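PDB 2D5W: peptide ABC transporter, peptide-binding protein from Thermus thermophilus, which binds oligopeptides, here a pentapeptide, and probably delivers them to a membrane ABC transporter for uptake. Local coordinates for residues 562-567 with 593-598; 294-299 with 597-602. All blocks are in the same frame, centred on the assembly; numbering follows the deposited sequence.

Overall arrangement
The two contacts lie side by side, their centres about 8 Å apart and each some 20 Å from the centre of the chain. Both use the end of the polypeptide: contact 1 sets 593-598 against the loop segment 562-567, and contact 2 sets 597-602 against the strand segment 294-299, with K597 and Y598 common to both. The last ten modelled residues thus run first beside a nearby loop and then across strand 293-308, nearly 300 residues earlier in sequence. W296 of contact 2 packs against Q595 of contact 1, joining the two into one patch. In this solute-binding protein the tail is thereby laid over part of the mixed sheet containing strands 293-308 and 544-557.

Contact 1 (562-567 with 593-598); sequences NYVASA and WDQAKY
The side-chain oxygen OE1 of Q595 is gripped twice: the backbone N of A565 donates to it over 3.0 Å, nearly straight at 170°, and a water that also donates to the carbonyl of Y563 donates to it as well. The other half of the same amide works in the opposite sense, NE2 giving its hydrogen to A565 O at 2.8 Å, with the donor in the plane of that carbonyl. Glutamine suits the place because one flat group meets both the N-H and the C=O of a single residue, as a backbone neighbour might, and the two bonds together fix its rotation. CG lies anti to the backbone N (chi1 -175°) and the chain then bends at chi2, which brings the amide back to the loop.

At the other end, N562 OD1 accepts from W593 N at 3.1 Å and also from the N of K592, while its ND2 donates to the carbonyls of E581 and V590. The asparagine amide stands almost perpendicular to the indole, 85° between planes, with OD1 at the ring's edge near CD1.

V564 fills the apolar middle by its two branches. CG2 rests on W593 CB, whereas CG1 crosses to Y598 CD2 at 3.7 Å. Beyond it S566 CB lies against Y598 CB at 3.9 Å, and Y598 OH is hydrogen-bonded to D50 OD2.

Mostly buried, the contact joins the loop segment 562-567 to a loop that ends in a short 3-10 turn, packed against two strands. Q595 touches W296 and V298 of strand 293-308, and the side chains of Y563 and A565 reach V556 and Y554 of strand 544-557.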
# COMPACT_ATOMS: atom_id res chain seq x y z
N ASN A 562 22.76 -7.03 3.36
CA ASN A 562 21.96 -6.52 2.25
C ASN A 562 20.45 -6.53 2.46
O ASN A 562 19.69 -6.23 1.53
CB ASN A 562 22.36 -7.23 0.96
CG ASN A 562 23.83 -7.02 0.63
OD1 ASN A 562 24.40 -5.97 0.95
ND2 ASN A 562 24.45 -8.00 -0.00
N TYR A 563 20.01 -6.87 3.67
CA TYR A 563 18.59 -6.84 4.01
C TYR A 563 18.45 -5.41 4.52
O TYR A 563 18.48 -5.16 5.73
CB TYR A 563 18.27 -7.84 5.13
CG TYR A 563 16.79 -7.98 5.41
CD1 TYR A 563 16.02 -8.90 4.71
CD2 TYR A 563 16.16 -7.16 6.34
CE1 TYR A 563 14.64 -9.01 4.92
CE2 TYR A 563 14.78 -7.26 6.56
CZ TYR A 563 14.03 -8.18 5.85
OH TYR A 563 12.68 -8.26 6.06
N VAL A 564 18.31 -4.48 3.59
CA VAL A 564 18.26 -3.06 3.89
C VAL A 564 17.06 -2.37 3.26
O VAL A 564 16.66 -2.69 2.14
CB VAL A 564 19.56 -2.39 3.38
CG1 VAL A 564 19.50 -0.87 3.55
CG2 VAL A 564 20.75 -2.97 4.13
N ALA A 565 16.50 -1.41 3.99
CA ALA A 565 15.35 -0.65 3.52
C ALA A 565 15.63 0.84 3.66
O ALA A 565 16.49 1.26 4.44
CB ALA A 565 14.11 -1.03 4.33
N SER A 566 14.90 1.64 2.90
CA SER A 566 15.02 3.09 2.96
C SER A 566 13.61 3.63 2.82
O SER A 566 12.66 2.86 2.69
CB SER A 566 15.90 3.61 1.82
OG SER A 566 15.26 3.42 0.57
N ALA A 567 13.46 4.95 2.84
CA ALA A 567 12.14 5.55 2.73
C ALA A 567 11.35 5.05 1.53
O ALA A 567 10.14 4.81 1.63
CB ALA A 567 12.27 7.07 2.68
N TRP A 593 25.30 -2.97 0.84
CA TRP A 593 24.51 -1.88 1.39
C TRP A 593 24.65 -1.84 2.90
O TRP A 593 24.91 -2.87 3.52
CB TRP A 593 23.03 -2.07 1.03
CG TRP A 593 22.77 -2.23 -0.43
CD1 TRP A 593 22.81 -3.40 -1.15
CD2 TRP A 593 22.52 -1.19 -1.38
NE1 TRP A 593 22.60 -3.14 -2.48
CE2 TRP A 593 22.42 -1.79 -2.65
CE3 TRP A 593 22.37 0.20 -1.27
CZ2 TRP A 593 22.17 -1.05 -3.81
CZ3 TRP A 593 22.13 0.94 -2.43
CH2 TRP A 593 22.03 0.31 -3.68
N ASP A 594 24.49 -0.67 3.49
CA ASP A 594 24.55 -0.54 4.94
C ASP A 594 23.33 0.25 5.38
O ASP A 594 23.05 1.33 4.86
CB ASP A 594 25.81 0.19 5.42
CG ASP A 594 25.92 0.20 6.93
OD1 ASP A 594 26.26 -0.86 7.51
OD2 ASP A 594 25.64 1.24 7.55
N GLN A 595 22.61 -0.30 6.34
CA GLN A 595 21.38 0.30 6.84
C GLN A 595 21.50 1.66 7.52
O GLN A 595 20.59 2.48 7.42
CB GLN A 595 20.69 -0.68 7.79
CG GLN A 595 19.34 -0.22 8.28
CD GLN A 595 18.34 -0.10 7.15
OE1 GLN A 595 17.77 -1.10 6.70
NE2 GLN A 595 18.13 1.11 6.67
N ALA A 596 22.62 1.90 8.19
CA ALA A 596 22.82 3.15 8.92
C ALA A 596 22.42 4.45 8.23
O ALA A 596 21.63 5.22 8.77
CB ALA A 596 24.28 3.23 9.38
N LYS A 597 22.96 4.69 7.04
CA LYS A 597 22.69 5.93 6.31
C LYS A 597 21.23 6.18 5.92
O LYS A 597 20.87 7.31 5.59
CB LYS A 597 23.57 6.01 5.07
CG LYS A 597 23.23 4.98 4.00
CD LYS A 597 24.15 5.12 2.79
CE LYS A 597 25.57 4.70 3.13
NZ LYS A 597 25.65 3.27 3.54
N TYR A 598 20.40 5.14 5.95
CA TYR A 598 19.00 5.29 5.57
C TYR A 598 18.07 5.28 6.78
O TYR A 598 16.87 5.50 6.65
CB TYR A 598 18.58 4.16 4.64
CG TYR A 598 19.54 3.91 3.51
CD1 TYR A 598 19.68 4.82 2.46
CD2 TYR A 598 20.32 2.75 3.48
CE1 TYR A 598 20.59 4.59 1.43
CE2 TYR A 598 21.22 2.52 2.46
CZ TYR A 598 21.35 3.43 1.43
OH TYR A 598 22.26 3.19 0.43
O HOH W 1 24.03 -5.03 4.84
O HOH W 2 18.35 -3.53 7.95
O HOH W 3 15.61 6.45 4.26

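Contact 2 (294-299 with 597-602)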
# COMPACT_ATOMS: atom_id res chain seq x y z
N ASP A 294 20.53 -6.30 15.43
CA ASP A 294 20.64 -4.85 15.32
C ASP A 294 19.21 -4.37 15.11
O ASP A 294 18.41 -5.03 14.45
CB ASP A 294 21.50 -4.45 14.11
CG ASP A 294 22.98 -4.69 14.35
OD1 ASP A 294 23.50 -5.71 13.87
OD2 ASP A 294 23.61 -3.85 15.03
N ILE A 295 18.89 -3.23 15.71
CA ILE A 295 17.55 -2.66 15.60
C ILE A 295 17.67 -1.32 14.88
O ILE A 295 18.47 -0.47 15.27
CB ILE A 295 16.92 -2.43 16.98
CG1 ILE A 295 16.91 -3.74 17.77
CG2 ILE A 295 15.50 -1.88 16.82
CD1 ILE A 295 16.51 -3.59 19.22
N TRP A 296 16.88 -1.14 13.83
CA TRP A 296 16.90 0.08 13.04
C TRP A 296 15.50 0.67 12.90
O TRP A 296 14.51 -0.07 12.94
CB TRP A 296 17.41 -0.19 11.62
CG TRP A 296 18.71 -0.91 11.55
CD1 TRP A 296 18.90 -2.26 11.37
CD2 TRP A 296 20.01 -0.33 11.61
NE1 TRP A 296 20.24 -2.54 11.32
CE2 TRP A 296 20.95 -1.38 11.46
CE3 TRP A 296 20.48 0.98 11.77
CZ2 TRP A 296 22.33 -1.15 11.48
CZ3 TRP A 296 21.85 1.21 11.79
CH2 TRP A 296 22.76 0.14 11.64
N PHE A 297 15.43 1.98 12.72
CA PHE A 297 14.15 2.67 12.52
C PHE A 297 14.28 3.43 11.21
O PHE A 297 15.13 4.31 11.08
CB PHE A 297 13.87 3.62 13.68
CG PHE A 297 13.60 2.92 14.98
CD1 PHE A 297 12.30 2.58 15.35
CD2 PHE A 297 14.65 2.58 15.83
CE1 PHE A 297 12.05 1.91 16.54
CE2 PHE A 297 14.40 1.90 17.03
CZ PHE A 297 13.10 1.57 17.38
N VAL A 298 13.44 3.08 10.25
CA VAL A 298 13.50 3.71 8.93
C VAL A 298 12.28 4.56 8.62
O VAL A 298 11.17 4.05 8.53
CB VAL A 298 13.66 2.64 7.83
CG1 VAL A 298 13.74 3.30 6.46
CG2 VAL A 298 14.90 1.79 8.09
N PRO A 299 12.48 5.87 8.46
CA PRO A 299 11.34 6.74 8.14
C PRO A 299 10.84 6.44 6.73
O PRO A 299 11.62 6.07 5.85
CB PRO A 299 11.93 8.14 8.26
CG PRO A 299 12.96 7.96 9.32
CD PRO A 299 13.63 6.68 8.90
N LYS A 597 22.96 4.69 7.04
CA LYS A 597 22.69 5.93 6.31
C LYS A 597 21.23 6.18 5.92
O LYS A 597 20.87 7.31 5.59
CB LYS A 597 23.57 6.01 5.07
CG LYS A 597 23.23 4.98 4.00
CD LYS A 597 24.15 5.12 2.79
CE LYS A 597 25.57 4.70 3.13
NZ LYS A 597 25.65 3.27 3.54
N TYR A 598 20.40 5.14 5.95
CA TYR A 598 19.00 5.29 5.57
C TYR A 598 18.07 5.28 6.78
O TYR A 598 16.87 5.50 6.65
CB TYR A 598 18.58 4.16 4.64
CG TYR A 598 19.54 3.91 3.51
CD1 TYR A 598 19.68 4.82 2.46
CD2 TYR A 598 20.32 2.75 3.48
CE1 TYR A 598 20.59 4.59 1.43
CE2 TYR A 598 21.22 2.52 2.46
CZ TYR A 598 21.35 3.43 1.43
OH TYR A 598 22.26 3.19 0.43
N ALA A 599 18.63 5.02 7.96
CA ALA A 599 17.84 4.95 9.18
C ALA A 599 18.05 6.14 10.09
O ALA A 599 18.99 6.92 9.92
CB ALA A 599 18.17 3.67 9.93
N LEU A 600 17.15 6.29 11.07
CA LEU A 600 17.25 7.37 12.04
C LEU A 600 18.52 7.16 12.85
O LEU A 600 18.99 6.04 13.01
CB LEU A 600 16.04 7.35 12.98
CG LEU A 600 14.68 7.71 12.37
CD1 LEU A 600 13.59 7.46 13.39
CD2 LEU A 600 14.69 9.17 11.93
N SER A 601 19.08 8.26 13.36
CA SER A 601 20.30 8.21 14.15
C SER A 601 20.26 7.12 15.21
O SER A 601 19.20 6.81 15.76
CB SER A 601 20.55 9.57 14.82
OG SER A 601 20.70 10.59 13.86
N THR A 602 21.43 6.56 15.50
CA THR A 602 21.59 5.49 16.49
C THR A 602 20.71 4.28 16.18
O THR A 602 21.28 3.22 15.86
CB THR A 602 21.27 5.99 17.92
OG1 THR A 602 19.89 6.33 18.02
CG2 THR A 602 22.12 7.20 18.26
O HOH W 4 17.63 3.61 13.61
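L600 crosses P299 obliquely, its CD2 lying only 3.4 Å from P299 CG, tighter than carbon atoms usually approach. The leucine's other branch turns to F297, two residues back along the strand, with L600 CD1 3.9 Å from F297 CB, and the fork therefore straddles the step from F297 to P299. With CG anti to the carbonyl carbon (chi1 -68°), the fork comes over the strand, and chi2 near 172° then lays one methyl on each partner. A branched, purely apolar side chain suits a proline ring, whose carbons offer a rigid surface. With a glycine at P299, L600 would probably lose the ring it presses on, and CD2 would be likely to turn more freely at the protein surface.

The single methyl of A599 lies among F297, W296 and V298: its CB comes within 3.3 Å of F297 O and sits 4.0 Å from W296 CE3, oblique to the indole, while V298 CG2 borders it too. The small residue allows the backbones to draw close, 4.5 Å between the CA atoms of V298 and A599.

That closeness serves the one direct hydrogen bond, in which L600 N donates to F297 O at 2.8 Å and 172°. The N-H of F297 reaches L600 O through a water bonded to both, so the two polar backbone groups of F297 are both used here, while D294, W296 and V298 pair with strand 544-557.

Residues 598-600 cross 296-299 at about a right angle rather than running alongside. A single straight backbone bond, one water and otherwise carbon contacts imply attachment by shape and main-chain polarity, with no salt bridge between the segments.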